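Local coordinates for protein glutathione S-transferase (PDB 6J3E) that probably conjugates glutathione to electrophilic substrates, as a serine-type glutathione S-transferase of a wood-decay fungus with an etherase-like (LigE-related) N-terminal domain, at residues Asp208-Arg220 / Trp240-Val252. Numbering follows the deposited sequence.
Sequences DITIVGWVIWVKR and WAKQLALFEKYEV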
ATOM      1  N   ASP A 208      -6.204  -8.551  -8.323  1.00 49.68           N
ATOM      2  CA  ASP A 208      -7.273  -9.495  -8.041  1.00 49.96           C
ATOM      3  C   ASP A 208      -6.711 -10.874  -7.765  1.00 50.26           C
ATOM      4  O   ASP A 208      -7.174 -11.573  -6.858  1.00 48.82           O
ATOM      5  CB  ASP A 208      -8.240  -9.566  -9.228  1.00 47.70           C
ATOM      6  CG  ASP A 208      -8.607  -8.198  -9.769  1.00 56.46           C
ATOM      7  OD1 ASP A 208      -8.990  -7.304  -8.972  1.00 57.81           O
ATOM      8  OD2 ASP A 208      -8.497  -8.016 -11.003  1.00 60.80           O
ATOM      9  N   ILE A 209      -5.736 -11.293  -8.572  1.00 52.73           N
ATOM     10  CA  ILE A 209      -5.142 -12.611  -8.408  1.00 51.96           C
ATOM     11  C   ILE A 209      -4.464 -12.696  -7.057  1.00 49.14           C
ATOM     12  O   ILE A 209      -4.534 -13.723  -6.372  1.00 48.46           O
ATOM     13  CB  ILE A 209      -4.169 -12.896  -9.569  1.00 49.55           C
ATOM     14  CG1 ILE A 209      -4.932 -12.913 -10.886  1.00 47.91           C
ATOM     15  CG2 ILE A 209      -3.421 -14.212  -9.360  1.00 51.64           C
ATOM     16  CD1 ILE A 209      -4.055 -13.013 -12.109  1.00 54.31           C
ATOM     17  N   THR A 210      -3.842 -11.591  -6.628  1.00 49.45           N
ATOM     18  CA  THR A 210      -3.180 -11.562  -5.326  1.00 49.54           C
ATOM     19  C   THR A 210      -4.154 -11.898  -4.206  1.00 53.76           C
ATOM     20  O   THR A 210      -3.831 -12.666  -3.291  1.00 55.93           O
ATOM     21  CB  THR A 210      -2.562 -10.188  -5.085  1.00 49.92           C
ATOM     22  OG1 THR A 210      -1.539  -9.939  -6.058  1.00 53.31           O
ATOM     23  CG2 THR A 210      -1.970 -10.103  -3.696  1.00 42.05           C
ATOM     24  N   ILE A 211      -5.358 -11.338  -4.265  1.00 53.33           N
ATOM     25  CA  ILE A 211      -6.310 -11.529  -3.181  1.00 55.65           C
ATOM     26  C   ILE A 211      -6.795 -12.974  -3.151  1.00 50.66           C
ATOM     27  O   ILE A 211      -6.788 -13.625  -2.102  1.00 54.04           O
ATOM     28  CB  ILE A 211      -7.464 -10.515  -3.314  1.00 50.57           C
ATOM     29  CG1 ILE A 211      -6.893  -9.092  -3.257  1.00 50.71           C
ATOM     30  CG2 ILE A 211      -8.471 -10.707  -2.221  1.00 48.76           C
ATOM     31  CD1 ILE A 211      -7.886  -8.012  -3.538  1.00 48.21           C
ATOM     32  N   VAL A 212      -7.188 -13.514  -4.304  1.00 53.68           N
ATOM     33  CA  VAL A 212      -7.724 -14.872  -4.289  1.00 54.99           C
ATOM     34  C   VAL A 212      -6.620 -15.869  -3.962  1.00 51.86           C
ATOM     35  O   VAL A 212      -6.887 -16.946  -3.417  1.00 52.76           O
ATOM     36  CB  VAL A 212      -8.429 -15.196  -5.622  1.00 51.58           C
ATOM     37  CG1 VAL A 212      -9.692 -14.342  -5.766  1.00 52.48           C
ATOM     38  CG2 VAL A 212      -7.487 -14.958  -6.777  1.00 51.34           C
ATOM     39  N   GLY A 213      -5.369 -15.530  -4.272  1.00 55.68           N
ATOM     40  CA  GLY A 213      -4.272 -16.373  -3.832  1.00 54.45           C
ATOM     41  C   GLY A 213      -4.294 -16.581  -2.331  1.00 53.90           C
ATOM     42  O   GLY A 213      -4.272 -17.718  -1.840  1.00 50.31           O
ATOM     43  N   TRP A 214      -4.360 -15.485  -1.578  1.00 45.62           N
ATOM     44  CA  TRP A 214      -4.281 -15.628  -0.137  1.00 48.14           C
ATOM     45  C   TRP A 214      -5.598 -16.135   0.432  1.00 50.87           C
ATOM     46  O   TRP A 214      -5.589 -16.878   1.418  1.00 52.35           O
ATOM     47  CB  TRP A 214      -3.853 -14.299   0.499  1.00 48.91           C
ATOM     48  CG  TRP A 214      -2.423 -13.969   0.202  1.00 50.78           C
ATOM     49  CD1 TRP A 214      -1.930 -13.400  -0.950  1.00 51.25           C
ATOM     50  CD2 TRP A 214      -1.287 -14.208   1.046  1.00 49.32           C
ATOM     51  NE1 TRP A 214      -0.560 -13.277  -0.870  1.00 50.83           N
ATOM     52  CE2 TRP A 214      -0.138 -13.765   0.340  1.00 55.02           C
ATOM     53  CE3 TRP A 214      -1.124 -14.758   2.319  1.00 50.67           C
ATOM     54  CZ2 TRP A 214       1.155 -13.854   0.877  1.00 52.11           C
ATOM     55  CZ3 TRP A 214       0.155 -14.842   2.849  1.00 53.00           C
ATOM     56  CH2 TRP A 214       1.281 -14.394   2.126  1.00 53.45           C
ATOM     57  N   VAL A 215      -6.726 -15.787  -0.192  1.00 49.94           N
ATOM     58  CA  VAL A 215      -8.012 -16.224   0.337  1.00 51.91           C
ATOM     59  C   VAL A 215      -8.193 -17.718   0.125  1.00 52.37           C
ATOM     60  O   VAL A 215      -8.678 -18.424   1.018  1.00 53.99           O
ATOM     61  CB  VAL A 215      -9.165 -15.411  -0.281  1.00 49.20           C
ATOM     62  CG1 VAL A 215     -10.513 -16.004   0.113  1.00 48.84           C
ATOM     63  CG2 VAL A 215      -9.089 -13.996   0.196  1.00 48.14           C
ATOM     64  N   ILE A 216      -7.774 -18.237  -1.034  1.00 50.63           N
ATOM     65  CA  ILE A 216      -7.921 -19.673  -1.277  1.00 55.17           C
ATOM     66  C   ILE A 216      -7.045 -20.464  -0.313  1.00 55.73           C
ATOM     67  O   ILE A 216      -7.389 -21.587   0.081  1.00 56.71           O
ATOM     68  CB  ILE A 216      -7.632 -20.026  -2.754  1.00 55.38           C
ATOM     69  CG1 ILE A 216      -8.337 -21.321  -3.127  1.00 57.35           C
ATOM     70  CG2 ILE A 216      -6.140 -20.187  -3.041  1.00 54.64           C
ATOM     71  CD1 ILE A 216      -9.812 -21.279  -2.891  1.00 54.53           C
ATOM     72  N   TRP A 217      -5.919 -19.879   0.108  1.00 56.25           N
ATOM     73  CA  TRP A 217      -5.096 -20.471   1.159  1.00 52.38           C
ATOM     74  C   TRP A 217      -5.889 -20.612   2.445  1.00 52.86           C
ATOM     75  O   TRP A 217      -5.863 -21.661   3.101  1.00 53.72           O
ATOM     76  CB  TRP A 217      -3.853 -19.598   1.378  1.00 48.79           C
ATOM     77  CG  TRP A 217      -2.936 -19.979   2.513  1.00 53.71           C
ATOM     78  CD1 TRP A 217      -2.526 -21.242   2.869  1.00 53.21           C
ATOM     79  CD2 TRP A 217      -2.309 -19.081   3.441  1.00 53.80           C
ATOM     80  NE1 TRP A 217      -1.675 -21.174   3.938  1.00 49.23           N
ATOM     81  CE2 TRP A 217      -1.524 -19.865   4.313  1.00 48.75           C
ATOM     82  CE3 TRP A 217      -2.321 -17.687   3.607  1.00 48.27           C
ATOM     83  CZ2 TRP A 217      -0.762 -19.305   5.333  1.00 52.21           C
ATOM     84  CZ3 TRP A 217      -1.575 -17.134   4.627  1.00 46.36           C
ATOM     85  CH2 TRP A 217      -0.797 -17.941   5.474  1.00 51.37           C
ATOM     86  N   VAL A 218      -6.591 -19.547   2.832  1.00 57.76           N
ATOM     87  CA  VAL A 218      -7.395 -19.592   4.049  1.00 53.50           C
ATOM     88  C   VAL A 218      -8.494 -20.625   3.907  1.00 51.91           C
ATOM     89  O   VAL A 218      -8.787 -21.378   4.846  1.00 51.44           O
ATOM     90  CB  VAL A 218      -7.965 -18.196   4.349  1.00 50.35           C
ATOM     91  CG1 VAL A 218      -8.964 -18.261   5.487  1.00 45.01           C
ATOM     92  CG2 VAL A 218      -6.840 -17.229   4.666  1.00 48.85           C
ATOM     93  N   LYS A 219      -9.112 -20.685   2.724  1.00 51.49           N
ATOM     94  CA  LYS A 219     -10.243 -21.582   2.533  1.00 55.36           C
ATOM     95  C   LYS A 219      -9.789 -23.027   2.552  1.00 55.12           C
ATOM     96  O   LYS A 219     -10.409 -23.869   3.213  1.00 57.80           O
ATOM     97  CB  LYS A 219     -10.965 -21.275   1.221  1.00 54.72           C
ATOM     98  CG  LYS A 219     -12.142 -22.212   0.939  1.00 58.96           C
ATOM     99  CD  LYS A 219     -12.828 -21.893  -0.397  1.00 61.71           C
ATOM    100  CE  LYS A 219     -14.102 -22.704  -0.597  1.00 56.21           C
ATOM    101  NZ  LYS A 219     -14.843 -22.307  -1.815  1.00 55.90           N
ATOM    102  N   ARG A 220      -8.698 -23.335   1.851  1.00 56.84           N
ATOM    103  CA  ARG A 220      -8.307 -24.735   1.744  1.00 53.05           C
ATOM    104  C   ARG A 220      -7.645 -25.226   3.023  1.00 56.58           C
ATOM    105  O   ARG A 220      -7.919 -26.350   3.466  1.00 56.85           O
ATOM    106  CB  ARG A 220      -7.419 -24.928   0.524  1.00 49.43           C
ATOM    107  CG  ARG A 220      -8.242 -24.946  -0.740  1.00 61.23           C
ATOM    108  CD  ARG A 220      -7.484 -24.426  -1.940  1.00 64.14           C
ATOM    109  NE  ARG A 220      -6.848 -25.499  -2.683  1.00 66.38           N
ATOM    110  CZ  ARG A 220      -7.219 -25.898  -3.891  1.00 63.68           C
ATOM    111  NH1 ARG A 220      -8.226 -25.302  -4.524  1.00 62.14           N
ATOM    112  NH2 ARG A 220      -6.559 -26.888  -4.464  1.00 63.77           N
ATOM    113  N   TRP A 240     -15.607 -11.430  -0.524  1.00 48.48           N
ATOM    114  CA  TRP A 240     -14.467 -12.299  -0.779  1.00 53.02           C
ATOM    115  C   TRP A 240     -14.907 -13.635  -1.349  1.00 56.28           C
ATOM    116  O   TRP A 240     -14.231 -14.195  -2.224  1.00 54.92           O
ATOM    117  CB  TRP A 240     -13.662 -12.459   0.501  1.00 51.58           C
ATOM    118  CG  TRP A 240     -13.518 -11.122   1.169  1.00 54.87           C
ATOM    119  CD1 TRP A 240     -13.947 -10.765   2.424  1.00 51.56           C
ATOM    120  CD2 TRP A 240     -12.940  -9.944   0.590  1.00 49.57           C
ATOM    121  NE1 TRP A 240     -13.638  -9.446   2.666  1.00 51.59           N
ATOM    122  CE2 TRP A 240     -13.022  -8.921   1.555  1.00 53.31           C
ATOM    123  CE3 TRP A 240     -12.326  -9.665  -0.640  1.00 53.66           C
ATOM    124  CZ2 TRP A 240     -12.535  -7.628   1.317  1.00 57.15           C
ATOM    125  CZ3 TRP A 240     -11.844  -8.384  -0.878  1.00 56.41           C
ATOM    126  CH2 TRP A 240     -11.955  -7.379   0.093  1.00 55.45           C
ATOM    127  N   ALA A 241     -16.053 -14.140  -0.883  1.00 58.67           N
ATOM    128  CA  ALA A 241     -16.619 -15.342  -1.477  1.00 56.01           C
ATOM    129  C   ALA A 241     -16.871 -15.129  -2.956  1.00 55.34           C
ATOM    130  O   ALA A 241     -16.575 -16.005  -3.780  1.00 60.48           O
ATOM    131  CB  ALA A 241     -17.906 -15.734  -0.752  1.00 54.49           C
ATOM    132  N   LYS A 242     -17.359 -13.943  -3.317  1.00 51.06           N
ATOM    133  CA  LYS A 242     -17.680 -13.667  -4.712  1.00 56.63           C
ATOM    134  C   LYS A 242     -16.430 -13.655  -5.586  1.00 59.76           C
ATOM    135  O   LYS A 242     -16.437 -14.199  -6.701  1.00 61.05           O
ATOM    136  CB  LYS A 242     -18.447 -12.349  -4.805  1.00 61.66           C
ATOM    137  CG  LYS A 242     -19.733 -12.392  -3.987  1.00 56.14           C
ATOM    138  CD  LYS A 242     -20.468 -11.072  -3.949  1.00 59.00           C
ATOM    139  CE  LYS A 242     -21.713 -11.181  -3.060  1.00 61.92           C
ATOM    140  NZ  LYS A 242     -22.321  -9.849  -2.773  1.00 68.82           N
ATOM    141  N   GLN A 243     -15.333 -13.076  -5.100  1.00 56.44           N
ATOM    142  CA  GLN A 243     -14.102 -13.159  -5.876  1.00 56.58           C
ATOM    143  C   GLN A 243     -13.670 -14.598  -6.070  1.00 60.05           C
ATOM    144  O   GLN A 243     -13.224 -14.973  -7.160  1.00 60.52           O
ATOM    145  CB  GLN A 243     -12.997 -12.368  -5.207  1.00 58.39           C
ATOM    146  CG  GLN A 243     -13.231 -10.905  -5.348  1.00 65.38           C
ATOM    147  CD  GLN A 243     -12.282 -10.117  -4.517  1.00 65.75           C
ATOM    148  OE1 GLN A 243     -11.875 -10.561  -3.445  1.00 71.44           O
ATOM    149  NE2 GLN A 243     -11.934  -8.924  -4.981  1.00 66.19           N
ATOM    150  N   LEU A 244     -13.786 -15.420  -5.024  1.00 58.98           N
ATOM    151  CA  LEU A 244     -13.458 -16.830  -5.171  1.00 58.32           C
ATOM    152  C   LEU A 244     -14.287 -17.454  -6.282  1.00 59.74           C
ATOM    153  O   LEU A 244     -13.755 -18.150  -7.154  1.00 63.07           O
ATOM    154  CB  LEU A 244     -13.678 -17.563  -3.848  1.00 62.22           C
ATOM    155  CG  LEU A 244     -12.499 -17.527  -2.882  1.00 57.04           C
ATOM    156  CD1 LEU A 244     -12.622 -18.624  -1.841  1.00 51.09           C
ATOM    157  CD2 LEU A 244     -11.246 -17.696  -3.676  1.00 55.31           C
ATOM    158  N   ALA A 245     -15.592 -17.168  -6.294  1.00 56.19           N
ATOM    159  CA  ALA A 245     -16.462 -17.751  -7.311  1.00 57.93           C
ATOM    160  C   ALA A 245     -16.056 -17.299  -8.706  1.00 58.26           C
ATOM    161  O   ALA A 245     -16.001 -18.106  -9.643  1.00 60.14           O
ATOM    162  CB  ALA A 245     -17.916 -17.385  -7.031  1.00 55.64           C
ATOM    163  N   LEU A 246     -15.751 -16.011  -8.856  1.00 55.43           N
ATOM    164  CA  LEU A 246     -15.356 -15.484 -10.153  1.00 55.33           C
ATOM    165  C   LEU A 246     -14.149 -16.209 -10.726  1.00 60.42           C
ATOM    166  O   LEU A 246     -14.016 -16.325 -11.953  1.00 59.74           O
ATOM    167  CB  LEU A 246     -15.055 -13.997 -10.021  1.00 59.94           C
ATOM    168  CG  LEU A 246     -16.258 -13.063 -10.017  1.00 65.95           C
ATOM    169  CD1 LEU A 246     -15.787 -11.664  -9.663  1.00 64.50           C
ATOM    170  CD2 LEU A 246     -16.941 -13.094 -11.382  1.00 60.26           C
ATOM    171  N   PHE A 247     -13.258 -16.690  -9.863  1.00 61.50           N
ATOM    172  CA  PHE A 247     -12.024 -17.332 -10.282  1.00 63.16           C
ATOM    173  C   PHE A 247     -12.111 -18.846 -10.268  1.00 63.51           C
ATOM    174  O   PHE A 247     -11.149 -19.505 -10.676  1.00 64.43           O
ATOM    175  CB  PHE A 247     -10.862 -16.882  -9.385  1.00 64.20           C
ATOM    176  CG  PHE A 247     -10.365 -15.506  -9.699  1.00 63.54           C
ATOM    177  CD1 PHE A 247     -10.909 -14.398  -9.074  1.00 58.07           C
ATOM    178  CD2 PHE A 247      -9.360 -15.319 -10.650  1.00 63.51           C
ATOM    179  CE1 PHE A 247     -10.459 -13.122  -9.382  1.00 61.76           C
ATOM    180  CE2 PHE A 247      -8.904 -14.039 -10.974  1.00 61.72           C
ATOM    181  CZ  PHE A 247      -9.456 -12.939 -10.338  1.00 61.79           C
ATOM    182  N   GLU A 248     -13.235 -19.407  -9.813  1.00 60.74           N
ATOM    183  CA  GLU A 248     -13.315 -20.849  -9.604  1.00 65.96           C
ATOM    184  C   GLU A 248     -12.847 -21.634 -10.824  1.00 63.05           C
ATOM    185  O   GLU A 248     -12.088 -22.599 -10.694  1.00 62.67           O
ATOM    186  CB  GLU A 248     -14.737 -21.235  -9.240  1.00 66.34           C
ATOM    187  CG  GLU A 248     -14.869 -22.668  -8.836  1.00 67.23           C
ATOM    188  CD  GLU A 248     -16.145 -22.898  -8.069  1.00 79.03           C
ATOM    189  OE1 GLU A 248     -16.283 -23.991  -7.478  1.00 84.36           O
ATOM    190  OE2 GLU A 248     -17.001 -21.975  -8.053  1.00 77.69           O
ATOM    191  N   LYS A 249     -13.260 -21.212 -12.024  1.00 63.18           N
ATOM    192  CA  LYS A 249     -12.840 -21.867 -13.258  1.00 62.13           C
ATOM    193  C   LYS A 249     -11.322 -21.869 -13.434  1.00 70.35           C
ATOM    194  O   LYS A 249     -10.811 -22.546 -14.337  1.00 64.97           O
ATOM    195  CB  LYS A 249     -13.512 -21.191 -14.457  1.00 65.77           C
ATOM    196  CG  LYS A 249     -12.881 -19.868 -14.869  1.00 67.15           C
ATOM    197  CD  LYS A 249     -13.829 -18.935 -15.658  1.00 62.38           C
ATOM    198  CE  LYS A 249     -14.646 -18.041 -14.724  1.00 64.47           C
ATOM    199  NZ  LYS A 249     -15.225 -16.865 -15.433  1.00 73.06           N
ATOM    200  N   TYR A 250     -10.593 -21.141 -12.592  1.00 65.56           N
ATOM    201  CA  TYR A 250      -9.143 -21.173 -12.594  1.00 59.46           C
ATOM    202  C   TYR A 250      -8.561 -21.765 -11.316  1.00 64.60           C
ATOM    203  O   TYR A 250      -7.336 -21.876 -11.209  1.00 62.42           O
ATOM    204  CB  TYR A 250      -8.596 -19.761 -12.810  1.00 60.02           C
ATOM    205  CG  TYR A 250      -9.175 -19.038 -14.009  1.00 64.45           C
ATOM    206  CD1 TYR A 250      -8.752 -19.331 -15.305  1.00 59.86           C
ATOM    207  CD2 TYR A 250     -10.130 -18.039 -13.841  1.00 63.24           C
ATOM    208  CE1 TYR A 250      -9.285 -18.656 -16.394  1.00 61.62           C
ATOM    209  CE2 TYR A 250     -10.656 -17.362 -14.920  1.00 58.45           C
ATOM    210  CZ  TYR A 250     -10.240 -17.676 -16.190  1.00 60.70           C
ATOM    211  OH  TYR A 250     -10.773 -16.984 -17.251  1.00 65.99           O
ATOM    212  N   GLU A 251      -9.404 -22.143 -10.346  1.00 63.77           N
ATOM    213  CA  GLU A 251      -8.955 -22.784  -9.108  1.00 57.18           C
ATOM    214  C   GLU A 251      -8.789 -24.283  -9.360  1.00 63.36           C
ATOM    215  O   GLU A 251      -9.600 -25.114  -8.946  1.00 65.85           O
ATOM    216  CB  GLU A 251      -9.947 -22.512  -7.978  1.00 62.64           C
ATOM    217  CG  GLU A 251      -9.646 -23.265  -6.673  1.00 61.74           C
ATOM    218  CD  GLU A 251     -10.701 -23.076  -5.610  1.00 62.11           C
ATOM    219  OE1 GLU A 251     -10.680 -23.829  -4.607  1.00 71.71           O
ATOM    220  OE2 GLU A 251     -11.548 -22.173  -5.752  1.00 63.06           O
ATOM    221  N   VAL A 252      -7.720 -24.627 -10.082  1.00 64.85           N
ATOM    222  CA  VAL A 252      -7.526 -26.004 -10.545  1.00 66.01           C
ATOM    223  C   VAL A 252      -6.042 -26.353 -10.530  1.00 66.44           C
ATOM    224  O   VAL A 252      -5.185 -25.514 -10.823  1.00 69.57           O
ATOM    225  CB  VAL A 252      -8.115 -26.226 -11.964  1.00 65.60           C
ATOM    226  CG1 VAL A 252      -9.547 -25.708 -12.084  1.00 65.38           C
ATOM    227  CG2 VAL A 252      -7.260 -25.557 -12.992  1.00 68.27           C
TER
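Leu244 enters helix 208-220 as a knob into a hole, its side chain seated among Val212, Val215, Ile216 and Lys219, and so packs the last helix of the all-helical C-terminal domain of this glutathione S-transferase across the buried helix 206-222. The axes of segments 208-220 and 240-247 cross steeply, at -104°, with a closest approach of 9.8 Å. A forked leucine suits the hole: Leu244 CD1 lies 3.9 Å from Val215 CG1 and meets the aliphatic CD of the extended Lys219, while Leu244 CD2 turns to Ile216 CD1.

One turn further on, the flat ring of Phe247 offers a face to a branched valine. With CG1 anti to the carbonyl carbon, Val212 brings both methyls to the ring: Val212 CG2 stands 4.1 Å from the Phe247 centroid, 10° off the normal, in a CH-pi contact, and Val212 CG1 approaches Phe247 CD1. Asp208 adds its CB, 3.8 Å from Phe247 CZ, while its carboxylate accepts bonds from Ser205 N and Phe199 N. Gln243 donates NE2 to Leu197 O, and its OE1 lies against Ile211 CG2. Ile209 CG1 also meets Phe247; the Ile209 side chain is about 5 Å from that of Lys26, a glutathione-binding residue, though no ligand is bound to this chain.

Past the helix, extended Glu251 sends OE1 to Arg220 NH1 at 2.9 Å, a salt bridge with a weak hydrogen bond, guanidinium and carboxylate planes 52° apart. Arg220 NH2 forms a salt bridge with Asp17, and NE donates to Ala19 O, joining the C-terminal tail to the N-terminal part of the chain. The permanently charged guanidinium would be expected to favour the ionised form of Glu251 and Asp17. Between the helices themselves, cohesion rests mainly on the Leu244 knob and the Phe247-Val212 packing.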